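Local coordinates for uncharacterized protein with cystatin-like fold (Methylibium petroleiphilum PM1, PDB 3G16) that is of unknown function but has the cystatin-like (SnoaL/NTF2-type) fold and may bind a small molecule in a pocket on its curved sheet, as relatives do, at residues A[73-78]-A[87-92]; A[104-109]-A[118-123]; A[10-15]-A[80-85]; A[42-47]-A[122-127]. One frame throughout, in Å; residues are numbered along the deposited sequence. Where two conformers were deposited one is given.

Interaction 1: residues A[73-78]-A[87-92]; sequences WTIDAL and AAIEWT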
loop_
_atom_site.group_PDB
_atom_site.type_symbol
_atom_site.label_atom_id
_atom_site.label_comp_id
_atom_site.label_asym_id
_atom_site.label_seq_id
_atom_site.Cartn_x
_atom_site.Cartn_y
_atom_site.Cartn_z
ATOM N N TRP A 73 2.107 11.626 -12.007
ATOM C CA TRP A 73 1.904 10.335 -11.392
ATOM C C TRP A 73 1.768 9.227 -12.424
ATOM O O TRP A 73 1.133 9.402 -13.457
ATOM C CB TRP A 73 0.609 10.380 -10.577
ATOM C CG TRP A 73 0.662 11.190 -9.367
ATOM C CD1 TRP A 73 0.983 10.728 -8.123
ATOM C CD2 TRP A 73 0.296 12.571 -9.199
ATOM N NE1 TRP A 73 0.909 11.743 -7.203
ATOM C CE2 TRP A 73 0.463 12.884 -7.829
ATOM C CE3 TRP A 73 -0.121 13.577 -10.063
ATOM C CZ2 TRP A 73 0.162 14.156 -7.320
ATOM C CZ3 TRP A 73 -0.415 14.829 -9.540
ATOM C CH2 TRP A 73 -0.265 15.097 -8.181
ATOM N N THR A 74 2.256 8.059 -12.081
ATOM C CA THR A 74 2.070 6.862 -12.865
ATOM C C THR A 74 1.437 5.766 -12.023
ATOM O O THR A 74 1.708 5.645 -10.806
ATOM C CB THR A 74 3.377 6.355 -13.488
ATOM O OG1 THR A 74 4.319 6.007 -12.471
ATOM C CG2 THR A 74 3.981 7.415 -14.399
ATOM N N ILE A 75 0.600 4.947 -12.671
ATOM C CA ILE A 75 0.021 3.754 -12.075
ATOM C C ILE A 75 0.963 2.635 -12.466
ATOM O O ILE A 75 1.089 2.319 -13.654
ATOM C CB ILE A 75 -1.387 3.467 -12.593
ATOM C CG1 ILE A 75 -2.365 4.584 -12.193
ATOM C CG2 ILE A 75 -1.850 2.091 -12.132
ATOM C CD1 ILE A 75 -3.803 4.420 -12.752
ATOM N N ASP A 76 1.644 2.065 -11.488
ATOM C CA ASP A 76 2.623 1.020 -11.733
ATOM C C ASP A 76 2.077 -0.390 -11.552
ATOM O O ASP A 76 2.565 -1.344 -12.168
ATOM C CB ASP A 76 3.823 1.239 -10.823
ATOM C CG ASP A 76 4.421 2.624 -10.974
ATOM O OD1 ASP A 76 4.340 3.212 -12.082
ATOM O OD2 ASP A 76 4.991 3.114 -10.003
ATOM N N ALA A 77 1.106 -0.551 -10.669
ATOM C CA ALA A 77 0.411 -1.830 -10.489
ATOM C C ALA A 77 -0.977 -1.499 -10.041
ATOM O O ALA A 77 -1.193 -0.510 -9.337
ATOM C CB ALA A 77 1.132 -2.762 -9.464
ATOM N N LEU A 78 -1.942 -2.308 -10.422
ATOM C CA LEU A 78 -3.336 -2.055 -10.108
ATOM C C LEU A 78 -3.993 -3.374 -9.717
ATOM O O LEU A 78 -4.022 -4.307 -10.527
ATOM C CB LEU A 78 -4.019 -1.402 -11.318
ATOM C CG LEU A 78 -5.479 -1.088 -11.196
ATOM C CD1 LEU A 78 -5.816 -0.274 -9.908
ATOM C CD2 LEU A 78 -5.884 -0.355 -12.497
ATOM N N ALA A 87 -9.736 -1.472 -4.297
ATOM C CA ALA A 87 -8.570 -1.598 -5.147
ATOM C C ALA A 87 -7.324 -1.175 -4.387
ATOM O O ALA A 87 -7.383 -0.562 -3.335
ATOM C CB ALA A 87 -8.703 -0.767 -6.420
ATOM N N ALA A 88 -6.183 -1.532 -4.946
ATOM C CA ALA A 88 -4.906 -1.067 -4.432
ATOM C C ALA A 88 -4.089 -0.669 -5.657
ATOM O O ALA A 88 -4.137 -1.297 -6.707
ATOM C CB ALA A 88 -4.156 -2.120 -3.584
ATOM N N ILE A 89 -3.316 0.391 -5.504
ATOM C CA ILE A 89 -2.530 0.966 -6.587
ATOM C C ILE A 89 -1.092 1.155 -6.115
ATOM O O ILE A 89 -0.878 1.773 -5.036
ATOM C CB ILE A 89 -3.063 2.365 -7.001
ATOM C CG1 ILE A 89 -4.593 2.335 -7.263
ATOM C CG2 ILE A 89 -2.274 2.925 -8.188
ATOM C CD1 ILE A 89 -5.204 3.740 -7.470
ATOM N N GLU A 90 -0.110 0.665 -6.864
ATOM C CA GLU A 90 1.306 0.990 -6.635
ATOM C C GLU A 90 1.568 2.120 -7.599
ATOM O O GLU A 90 1.201 2.009 -8.773
ATOM C CB GLU A 90 2.240 -0.171 -6.930
ATOM C CG GLU A 90 3.679 0.040 -6.546
ATOM C CD GLU A 90 4.566 -1.107 -6.988
ATOM O OE1 GLU A 90 4.234 -1.746 -8.027
ATOM O OE2 GLU A 90 5.580 -1.362 -6.323
ATOM N N TRP A 91 2.104 3.225 -7.095
ATOM C CA TRP A 91 2.220 4.432 -7.876
ATOM C C TRP A 91 3.583 5.110 -7.739
ATOM O O TRP A 91 4.364 4.802 -6.816
ATOM C CB TRP A 91 1.087 5.419 -7.473
ATOM C CG TRP A 91 1.024 5.682 -5.990
ATOM C CD1 TRP A 91 0.119 5.130 -5.136
ATOM C CD2 TRP A 91 1.883 6.507 -5.173
ATOM N NE1 TRP A 91 0.369 5.528 -3.839
ATOM C CE2 TRP A 91 1.424 6.396 -3.832
ATOM C CE3 TRP A 91 2.950 7.361 -5.443
ATOM C CZ2 TRP A 91 2.037 7.071 -2.768
ATOM C CZ3 TRP A 91 3.559 8.037 -4.387
ATOM C CH2 TRP A 91 3.092 7.879 -3.063
ATOM N N THR A 92 3.839 6.062 -8.618
ATOM C CA THR A 92 5.012 6.910 -8.534
ATOM C C THR A 92 4.528 8.339 -8.662
ATOM O O THR A 92 3.724 8.660 -9.547
ATOM C CB THR A 92 6.057 6.617 -9.613
ATOM O OG1 THR A 92 6.489 5.251 -9.466
ATOM C CG2 THR A 92 7.288 7.548 -9.502
HETATM O O HOH W 1 5.885 2.479 -7.564
#
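Asp76 crosses Thr92 at about a right angle, and its OD2 accepts a hydrogen bond of 2.7 Å from Thr92 OG1 on the syn lone pair. The other oxygen, OD1, receives Thr74 OG1 at 2.8 Å, also from the syn side but tilted out of the carboxylate plane. Thr74 can do this because its hydroxyl stands between the backbone N and the carbonyl carbon (chi1 62°), which turns OG1 along the strand while it stays alongside Thr92 CB. A water donates to Asp76 OD2 and to Trp91 O, and Arg103 adds a further hydrogen bond at Thr92 OG1.

The carboxylate owes its position to a classic beta bulge. Asp76 N and Ala77 N both reach Glu90 O, at 2.8 and 3.2 Å, from the same face of that carbonyl. The extra residue shifts the pairing by one and aims Asp76 at the partner strand. Glu90 itself extends past Ala77, its OE1 3.6 Å from Ala77 CB, before meeting Tyr147 and Arg121 of the second subunit.

On the face that bears Ile75, Leu78, Ile89 and Trp91, contacts are apolar. Leu78 CD1 lies beside Ile89 CG1 at 3.9 Å, and Ile75 CG2 meets Ile89 CG2 at 4.1 Å. Tyr20 of helix 9-24 packs on both isoleucines.

The hairpin thus has two chemistries: a greasy face turned to a helix, and a polar one on which two threonine hydroxyls and a water are likely to stabilise the aspartate as an anion and restrict its rotation.

Interaction 2: residues A[104-109]-A[118-123]; sequences GAECVE and REIRAF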
loop_
_atom_site.group_PDB
_atom_site.type_symbol
_atom_site.label_atom_id
_atom_site.label_comp_id
_atom_site.label_asym_id
_atom_site.label_seq_id
_atom_site.Cartn_x
_atom_site.Cartn_y
_atom_site.Cartn_z
ATOM N N GLY A 104 5.060 4.713 -3.861
ATOM C CA GLY A 104 4.209 4.238 -2.787
ATOM C C GLY A 104 3.108 3.335 -3.242
ATOM O O GLY A 104 3.066 2.923 -4.404
ATOM N N ALA A 105 2.176 3.065 -2.340
ATOM C CA ALA A 105 1.006 2.262 -2.675
ATOM C C ALA A 105 -0.154 2.804 -1.881
ATOM O O ALA A 105 0.038 3.445 -0.841
ATOM C CB ALA A 105 1.244 0.791 -2.392
ATOM N N GLU A 106 -1.355 2.597 -2.406
ATOM C CA GLU A 106 -2.531 3.073 -1.690
ATOM C C GLU A 106 -3.696 2.132 -1.815
ATOM O O GLU A 106 -3.841 1.431 -2.816
ATOM C CB GLU A 106 -2.922 4.456 -2.134
ATOM C CG GLU A 106 -3.359 4.578 -3.608
ATOM C CD GLU A 106 -3.331 6.033 -4.102
ATOM O OE1 GLU A 106 -2.689 6.870 -3.485
ATOM O OE2 GLU A 106 -3.929 6.281 -5.179
ATOM N N CYS A 107 -4.513 2.100 -0.755
ATOM C CA CYS A 107 -5.767 1.346 -0.748
ATOM C C CYS A 107 -6.872 2.284 -1.131
ATOM O O CYS A 107 -6.909 3.438 -0.645
ATOM C CB CYS A 107 -6.037 0.801 0.627
ATOM S SG CYS A 107 -4.810 -0.473 1.124
ATOM N N VAL A 108 -7.779 1.819 -1.996
ATOM C CA VAL A 108 -8.883 2.625 -2.490
ATOM C C VAL A 108 -10.172 1.921 -2.197
ATOM O O VAL A 108 -10.345 0.746 -2.601
ATOM C CB VAL A 108 -8.730 2.831 -4.016
ATOM C CG1 VAL A 108 -9.871 3.656 -4.599
ATOM C CG2 VAL A 108 -7.395 3.484 -4.368
ATOM N N GLU A 109 -11.093 2.574 -1.488
ATOM C CA GLU A 109 -12.418 2.040 -1.271
ATOM C C GLU A 109 -13.406 2.715 -2.190
ATOM O O GLU A 109 -13.413 3.925 -2.310
ATOM C CB GLU A 109 -12.902 2.268 0.156
ATOM C CG GLU A 109 -12.045 1.639 1.237
ATOM C CD GLU A 109 -12.656 1.724 2.606
ATOM O OE1 GLU A 109 -13.676 2.397 2.797
ATOM O OE2 GLU A 109 -12.018 1.117 3.511
ATOM N N ARG A 118 -14.594 6.503 -2.397
ATOM C CA ARG A 118 -14.981 7.122 -1.108
ATOM C C ARG A 118 -13.803 7.375 -0.188
ATOM O O ARG A 118 -13.899 8.202 0.688
ATOM C CB ARG A 118 -16.066 6.299 -0.385
ATOM C CG ARG A 118 -15.596 5.036 0.199
ATOM C CD ARG A 118 -16.728 4.319 0.915
ATOM N NE ARG A 118 -16.255 3.151 1.609
ATOM C CZ ARG A 118 -17.054 2.232 2.106
ATOM N NH1 ARG A 118 -18.380 2.328 1.968
ATOM N NH2 ARG A 118 -16.539 1.202 2.739
ATOM N N GLU A 119 -12.700 6.679 -0.386
ATOM C CA GLU A 119 -11.549 6.838 0.497
ATOM C C GLU A 119 -10.304 6.320 -0.164
ATOM O O GLU A 119 -10.348 5.309 -0.863
ATOM C CB GLU A 119 -11.790 6.039 1.777
ATOM C CG GLU A 119 -10.725 6.209 2.844
ATOM C CD GLU A 119 -11.108 5.543 4.141
ATOM O OE1 GLU A 119 -12.057 6.042 4.802
ATOM O OE2 GLU A 119 -10.522 4.508 4.480
ATOM N N ILE A 120 -9.180 6.995 0.109
ATOM C CA ILE A 120 -7.848 6.546 -0.339
ATOM C C ILE A 120 -6.922 6.625 0.871
ATOM O O ILE A 120 -6.962 7.630 1.611
ATOM C CB ILE A 120 -7.275 7.357 -1.520
ATOM C CG1 ILE A 120 -8.253 7.344 -2.702
ATOM C CG2 ILE A 120 -5.881 6.833 -1.888
ATOM C CD1 ILE A 120 -7.796 8.179 -3.885
ATOM N N ARG A 121 -6.149 5.574 1.118
ATOM C CA ARG A 121 -5.163 5.528 2.221
ATOM C C ARG A 121 -3.820 5.257 1.572
ATOM O O ARG A 121 -3.621 4.169 1.038
ATOM C CB ARG A 121 -5.546 4.448 3.218
ATOM C CG ARG A 121 -6.923 4.645 3.843
ATOM C CD ARG A 121 -7.186 3.699 4.992
ATOM N NE ARG A 121 -7.112 2.288 4.669
ATOM C CZ ARG A 121 -8.091 1.602 4.081
ATOM N NH1 ARG A 121 -9.220 2.179 3.709
ATOM N NH2 ARG A 121 -7.948 0.303 3.878
ATOM N N ALA A 122 -2.894 6.231 1.662
ATOM C CA ALA A 122 -1.603 6.106 0.975
ATOM C C ALA A 122 -0.428 5.877 1.916
ATOM O O ALA A 122 -0.376 6.402 3.034
ATOM C CB ALA A 122 -1.311 7.357 0.144
ATOM N N PHE A 123 0.502 5.073 1.413
ATOM C CA PHE A 123 1.705 4.608 2.119
ATOM C C PHE A 123 2.883 4.853 1.205
ATOM O O PHE A 123 2.723 4.844 -0.024
ATOM C CB PHE A 123 1.589 3.131 2.444
ATOM C CG PHE A 123 0.342 2.819 3.229
ATOM C CD1 PHE A 123 0.317 2.891 4.598
ATOM C CD2 PHE A 123 -0.844 2.543 2.583
ATOM C CE1 PHE A 123 -0.851 2.649 5.334
ATOM C CE2 PHE A 123 -2.025 2.299 3.296
ATOM C CZ PHE A 123 -2.009 2.346 4.659
HETATM O O HOH W 2 -14.384 4.527 4.372
HETATM O O HOH W 3 -10.567 -1.015 3.388
#
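Glu109 leans over the opposite strand toward Arg118, and every part of its chain finds a partner there. CB packs against Arg118 NE at 3.8 Å, while CG comes equally close to Arg121 NH1. At the tip, OE1 takes two bonds from one guanidinium: Arg118 NE at 2.9 Å, on the anti side, and Arg118 NH2 at 3.1 Å, from above the carboxylate plane. OE2 accepts Arg121 NH1 at 3.0 Å, also from above, with the carboxylate and guanidinium planes 78° apart. Arg121 NH1 also holds Glu119 OE2 at 2.8 Å and so bridges, from one side, two carboxylates that lie stacked, probably easing the repulsion between them; Arg145 adds a second salt bridge to Glu119. Cys107 CB lies over one face of the Arg121 guanidinium. A glutamine in place of Glu109 would probably leave Arg118 without its counter-charge and weaken the hold on Arg121.

Below this network the backbone forms another classic bulge, with Arg118 N and, weakly, Glu119 N directed at Glu109 O. On the other face Ile120 CG2 presses on Glu106 CD at 3.5 Å, and Glu106 OE2 bonds to Tyr20 of helix 9-24. The hairpin occupies the middle of the sheet: strand 86-95 flanks 104-109, strand 39-42 flanks 118-123, and Arg121 NE reaches Glu90 of the second subunit beyond the face that carries Cys107 and Phe123.

Interaction 3: residues A[10-15]-A[80-85]; sequences AAMEKV and IDAETA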
loop_
_atom_site.group_PDB
_atom_site.type_symbol
_atom_site.label_atom_id
_atom_site.label_comp_id
_atom_site.label_asym_id
_atom_site.label_seq_id
_atom_site.Cartn_x
_atom_site.Cartn_y
_atom_site.Cartn_z
ATOM N N ALA A 10 -13.878 -3.554 -14.450
ATOM C CA ALA A 10 -13.707 -2.515 -15.469
ATOM C C ALA A 10 -14.185 -1.157 -14.992
ATOM O O ALA A 10 -13.580 -0.139 -15.284
ATOM C CB ALA A 10 -14.431 -2.889 -16.761
ATOM N N ALA A 11 -15.321 -1.137 -14.302
ATOM C CA ALA A 11 -15.855 0.126 -13.794
ATOM C C ALA A 11 -14.913 0.779 -12.814
ATOM O O ALA A 11 -14.744 1.989 -12.807
ATOM C CB ALA A 11 -17.204 -0.139 -13.167
HETATM N N MSE A 12 -14.348 -0.007 -11.924
HETATM C CA MSE A 12 -13.409 0.528 -10.921
HETATM C C MSE A 12 -12.135 0.993 -11.581
HETATM O O MSE A 12 -11.616 2.067 -11.286
HETATM C CB MSE A 12 -13.144 -0.514 -9.828
HETATM C CG MSE A 12 -14.317 -0.618 -8.876
HETATM SE SE MSE A 12 -13.899 -1.776 -7.360
HETATM C CE MSE A 12 -14.194 -3.316 -8.244
ATOM N N GLU A 13 -11.657 0.219 -12.549
ATOM C CA GLU A 13 -10.444 0.620 -13.252
ATOM C C GLU A 13 -10.655 1.937 -13.981
ATOM O O GLU A 13 -9.773 2.785 -13.986
ATOM C CB GLU A 13 -10.019 -0.444 -14.260
ATOM C CG GLU A 13 -8.760 -0.091 -14.953
ATOM C CD GLU A 13 -8.189 -1.205 -15.785
ATOM O OE1 GLU A 13 -8.698 -2.349 -15.668
ATOM O OE2 GLU A 13 -7.228 -0.932 -16.553
ATOM N N LYS A 14 -11.815 2.113 -14.606
ATOM C CA LYS A 14 -12.116 3.325 -15.353
ATOM C C LYS A 14 -12.106 4.543 -14.455
ATOM O O LYS A 14 -11.543 5.587 -14.823
ATOM C CB LYS A 14 -13.441 3.194 -16.116
ATOM C CG LYS A 14 -13.306 2.274 -17.317
ATOM C CD LYS A 14 -14.643 1.886 -17.933
ATOM C CE LYS A 14 -14.514 0.705 -18.880
ATOM N NZ LYS A 14 -15.733 0.057 -19.122
ATOM N N VAL A 15 -12.731 4.450 -13.273
ATOM C CA VAL A 15 -12.694 5.587 -12.366
ATOM C C VAL A 15 -11.274 5.908 -11.893
ATOM O O VAL A 15 -10.853 7.076 -11.865
ATOM C CB VAL A 15 -13.596 5.307 -11.155
ATOM C CG1 VAL A 15 -13.470 6.384 -10.068
ATOM C CG2 VAL A 15 -15.068 5.200 -11.604
ATOM N N ILE A 80 -7.455 -5.060 -8.316
ATOM C CA ILE A 80 -8.876 -4.764 -8.206
ATOM C C ILE A 80 -9.657 -5.955 -7.677
ATOM O O ILE A 80 -9.552 -7.069 -8.200
ATOM C CB ILE A 80 -9.475 -4.265 -9.548
ATOM C CG1 ILE A 80 -8.746 -3.011 -10.020
ATOM C CG2 ILE A 80 -11.009 -4.037 -9.370
ATOM C CD1 ILE A 80 -9.060 -2.673 -11.463
ATOM N N ASP A 81 -10.424 -5.701 -6.623
ATOM C CA ASP A 81 -11.180 -6.754 -5.913
ATOM C C ASP A 81 -12.695 -6.487 -6.036
ATOM O O ASP A 81 -13.273 -5.672 -5.294
ATOM C CB ASP A 81 -10.726 -6.812 -4.454
ATOM C CG ASP A 81 -11.263 -8.002 -3.691
ATOM O OD1 ASP A 81 -12.299 -8.577 -4.065
ATOM O OD2 ASP A 81 -10.637 -8.358 -2.686
ATOM N N ALA A 82 -13.346 -7.209 -6.962
ATOM C CA ALA A 82 -14.789 -7.032 -7.113
ATOM C C ALA A 82 -15.603 -7.628 -5.957
ATOM O O ALA A 82 -16.761 -7.300 -5.798
ATOM C CB ALA A 82 -15.260 -7.594 -8.433
ATOM N N GLU A 83 -15.029 -8.502 -5.147
ATOM C CA GLU A 83 -15.765 -9.035 -4.021
ATOM C C GLU A 83 -15.966 -7.973 -2.962
ATOM O O GLU A 83 -17.011 -7.908 -2.355
ATOM C CB GLU A 83 -15.019 -10.226 -3.400
ATOM C CG GLU A 83 -15.728 -10.865 -2.235
ATOM C CD GLU A 83 -17.069 -11.490 -2.607
ATOM O OE1 GLU A 83 -17.228 -11.967 -3.769
ATOM O OE2 GLU A 83 -17.959 -11.501 -1.708
ATOM N N THR A 84 -14.953 -7.143 -2.756
ATOM C CA THR A 84 -14.974 -6.123 -1.705
ATOM C C THR A 84 -15.210 -4.695 -2.203
ATOM O O THR A 84 -15.339 -3.775 -1.418
ATOM C CB THR A 84 -13.642 -6.152 -0.905
ATOM O OG1 THR A 84 -12.575 -5.852 -1.794
ATOM C CG2 THR A 84 -13.426 -7.499 -0.223
ATOM N N ALA A 85 -15.205 -4.517 -3.520
ATOM C CA ALA A 85 -15.313 -3.193 -4.122
ATOM C C ALA A 85 -14.183 -2.297 -3.609
ATOM O O ALA A 85 -14.384 -1.150 -3.182
ATOM C CB ALA A 85 -16.739 -2.555 -3.906
#
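Asp81 OD1 is gripped by two backbone N-H groups of its own turn, Glu83 N at 2.9 Å and Thr84 N at 3.3 Å, while the carbonyl O of Asp81 lies 3.9 Å from Met12 CE on the helix. The Glu83 bond arrives nearly along the C-O direction of the carboxylate, whereas Thr84 N sits well above its plane. The first makes an Asx turn, and with the second it forms an Asx motif, where the chain turns back after strand 71-81. OD2 is turned to the second subunit, where it meets Ile80 N and Arg9 of that chain.

Contact with the helix itself is apolar. Met12, present as selenomethionine, slides past Ile80 in the opposite direction, and its CE comes to 3.5 Å from Ile80 CG2, a tight carbon pair. A bend at chi3 (-80°) brings that methyl back over the turn, close to Ala82, and SE rests 3.8 Å from Ala85 C. The other branch of the isoleucine is used too: with CG1 anti to its carbonyl carbon (chi1 -58°), Ile80 CD1 touches Glu13 CB at 3.7 Å. The carboxylate of Glu13 goes to Arg17, one turn further along the helix. A serine at Ile80 would probably open a gap beneath Met12 and leave Glu13 CB without its apolar partner.

Phe110 of strand 100-111 also packs on Met12. The result is the packing of the N-terminal helix against the end of a sheet hairpin, an arrangement of the cystatin-like, NTF2-type fold, in which the long first helix lies across the concave face of a curved sheet.

Interaction 4: residues A[42-47]-A[122-127]; sequences YFPAGM and AFYASP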
loop_
_atom_site.group_PDB
_atom_site.type_symbol
_atom_site.label_atom_id
_atom_site.label_comp_id
_atom_site.label_asym_id
_atom_site.label_seq_id
_atom_site.Cartn_x
_atom_site.Cartn_y
_atom_site.Cartn_z
ATOM N N TYR A 42 -6.123 9.912 2.970
ATOM C CA TYR A 42 -5.212 9.846 4.109
ATOM C C TYR A 42 -3.811 9.598 3.600
ATOM O O TYR A 42 -3.592 8.955 2.550
ATOM C CB TYR A 42 -5.636 8.723 5.041
ATOM C CG TYR A 42 -7.010 8.894 5.630
ATOM C CD1 TYR A 42 -7.186 9.614 6.767
ATOM C CD2 TYR A 42 -8.142 8.351 5.040
ATOM C CE1 TYR A 42 -8.440 9.810 7.322
ATOM C CE2 TYR A 42 -9.404 8.531 5.586
ATOM C CZ TYR A 42 -9.553 9.255 6.732
ATOM O OH TYR A 42 -10.816 9.432 7.305
ATOM N N PHE A 43 -2.859 10.019 4.439
ATOM C CA PHE A 43 -1.424 9.947 4.152
ATOM C C PHE A 43 -0.689 9.593 5.425
ATOM O O PHE A 43 -1.242 9.720 6.496
ATOM C CB PHE A 43 -0.895 11.324 3.660
ATOM C CG PHE A 43 -1.616 11.844 2.481
ATOM C CD1 PHE A 43 -1.249 11.469 1.226
ATOM C CD2 PHE A 43 -2.671 12.729 2.640
ATOM C CE1 PHE A 43 -1.905 11.946 0.110
ATOM C CE2 PHE A 43 -3.343 13.223 1.532
ATOM C CZ PHE A 43 -2.983 12.840 0.267
ATOM N N PRO A 44 0.583 9.217 5.279
ATOM C CA PRO A 44 1.334 9.046 6.524
ATOM C C PRO A 44 1.222 10.259 7.436
ATOM O O PRO A 44 1.242 11.411 6.940
ATOM C CB PRO A 44 2.759 8.830 6.011
ATOM C CG PRO A 44 2.606 8.235 4.694
ATOM C CD PRO A 44 1.377 8.901 4.090
ATOM N N ALA A 45 1.178 10.061 8.747
ATOM C CA ALA A 45 1.113 11.204 9.677
ATOM C C ALA A 45 2.394 12.024 9.433
ATOM O O ALA A 45 3.496 11.475 9.181
ATOM C CB ALA A 45 1.000 10.781 11.132
ATOM N N GLY A 46 2.220 13.326 9.408
ATOM C CA GLY A 46 3.308 14.254 9.168
ATOM C C GLY A 46 3.297 14.801 7.771
ATOM O O GLY A 46 4.032 15.762 7.483
HETATM N N MSE A 47 2.444 14.253 6.914
HETATM C CA MSE A 47 2.375 14.678 5.535
HETATM C C MSE A 47 1.180 15.557 5.229
HETATM O O MSE A 47 0.058 15.225 5.597
HETATM C CB MSE A 47 2.281 13.485 4.587
HETATM C CG MSE A 47 3.484 12.592 4.529
HETATM SE SE MSE A 47 5.129 13.518 4.044
HETATM C CE MSE A 47 4.594 14.129 2.480
ATOM N N ALA A 122 -2.894 6.231 1.662
ATOM C CA ALA A 122 -1.603 6.106 0.975
ATOM C C ALA A 122 -0.428 5.877 1.916
ATOM O O ALA A 122 -0.376 6.402 3.034
ATOM C CB ALA A 122 -1.311 7.357 0.144
ATOM N N PHE A 123 0.502 5.073 1.413
ATOM C CA PHE A 123 1.705 4.608 2.119
ATOM C C PHE A 123 2.883 4.853 1.205
ATOM O O PHE A 123 2.723 4.844 -0.024
ATOM C CB PHE A 123 1.589 3.131 2.444
ATOM C CG PHE A 123 0.342 2.819 3.229
ATOM C CD1 PHE A 123 0.317 2.891 4.598
ATOM C CD2 PHE A 123 -0.844 2.543 2.583
ATOM C CE1 PHE A 123 -0.851 2.649 5.334
ATOM C CE2 PHE A 123 -2.025 2.299 3.296
ATOM C CZ PHE A 123 -2.009 2.346 4.659
ATOM N N TYR A 124 4.063 5.019 1.783
ATOM C CA TYR A 124 5.242 5.409 1.024
ATOM C C TYR A 124 6.391 4.454 1.080
ATOM O O TYR A 124 6.621 3.803 2.103
ATOM C CB TYR A 124 5.790 6.735 1.554
ATOM C CG TYR A 124 4.928 7.964 1.428
ATOM C CD1 TYR A 124 3.832 8.031 0.557
ATOM C CD2 TYR A 124 5.278 9.121 2.126
ATOM C CE1 TYR A 124 3.089 9.241 0.419
ATOM C CE2 TYR A 124 4.549 10.295 1.986
ATOM C CZ TYR A 124 3.468 10.330 1.153
ATOM O OH TYR A 124 2.765 11.494 0.977
ATOM N N ALA A 125 7.196 4.445 0.005
ATOM C CA ALA A 125 8.477 3.753 0.021
ATOM C C ALA A 125 9.500 4.666 0.684
ATOM O O ALA A 125 10.504 5.063 0.072
ATOM C CB ALA A 125 8.919 3.420 -1.417
ATOM N N SER A 126 9.247 5.010 1.948
ATOM C CA SER A 126 10.110 5.886 2.704
ATOM C C SER A 126 10.497 5.161 3.996
ATOM O O SER A 126 9.662 4.475 4.584
ATOM C CB SER A 126 9.391 7.205 2.954
ATOM O OG SER A 126 10.241 8.114 3.632
ATOM N N PRO A 127 11.749 5.279 4.433
ATOM C CA PRO A 127 12.109 4.556 5.640
ATOM C C PRO A 127 11.346 5.025 6.875
ATOM O O PRO A 127 10.849 6.152 6.936
ATOM C CB PRO A 127 13.622 4.831 5.758
ATOM C CG PRO A 127 13.872 6.025 5.072
ATOM C CD PRO A 127 12.873 6.046 3.900
#
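The phenol ring of Tyr124 is met by two residues of the 42-47 loop that approach it at different angles. Pro44 comes over one face: its CG stands 3.9 Å from the ring centroid and 14° off the normal, a CH-pi contact. Met47, a selenomethionine here, arrives at the edge instead, with SE in the ring plane and 5.2 Å from the centroid, a Met-aromatic contact. Bends at chi2 (-57°) and chi3 curl Met47 so that CG lies 3.6 Å from Tyr124 CE2 and the CE methyl 3.5 Å from Tyr124 OH. The Phe43 and Tyr124 side chains run obliquely to one another, and Phe43 CD1 comes 4.0 Å from the same hydroxyl; His41 stacks on the phenylalanine ring.

A type II turn from Pro44 to Met47 brings the proline and the selenomethionine round the tyrosine, closed by Met47 N bonding to Pro44 O. Before it, Ala122 N donates to Tyr42 O at 2.9 Å. Pro44 CD then sits 3.2 Å from Ala122 O, a buried carbonyl for which the model holds no hydrogen-bond partner.

Tyr124 OH bonds to an unidentified ligand, probably from the crystallisation liquor. The chemistry is therefore mainly apolar: proline on one face and selenomethionine at an edge are likely to restrict the turning of the ring, while its hydroxyl keeps a polar bond, consistent with a place in the wall of a pocket.

How the interactions relate
Interactions 1 and 2 are consecutive hairpins of one sheet, joined where strands 86-95 and 100-111 pair through Ile89 O and Glu106 N. Both have backbone bonds and a classic bulge, but interaction 2, nearest the centre of the chain, carries a salt-bridge network, whereas interaction 1 pairs hydroxyls with a carboxylate. Interactions 3 and 4 sit on opposite sides of the chain's centre, about 24 Å apart between centres, and hold their segments mainly by apolar contacts. Interaction 3 takes up strand 71-81 from interaction 1 and ties it to the first helix; interaction 4 prolongs strand 116-124 from interaction 2 and meets Trp91 of interaction 1. All four are largely buried and touch the second subunit.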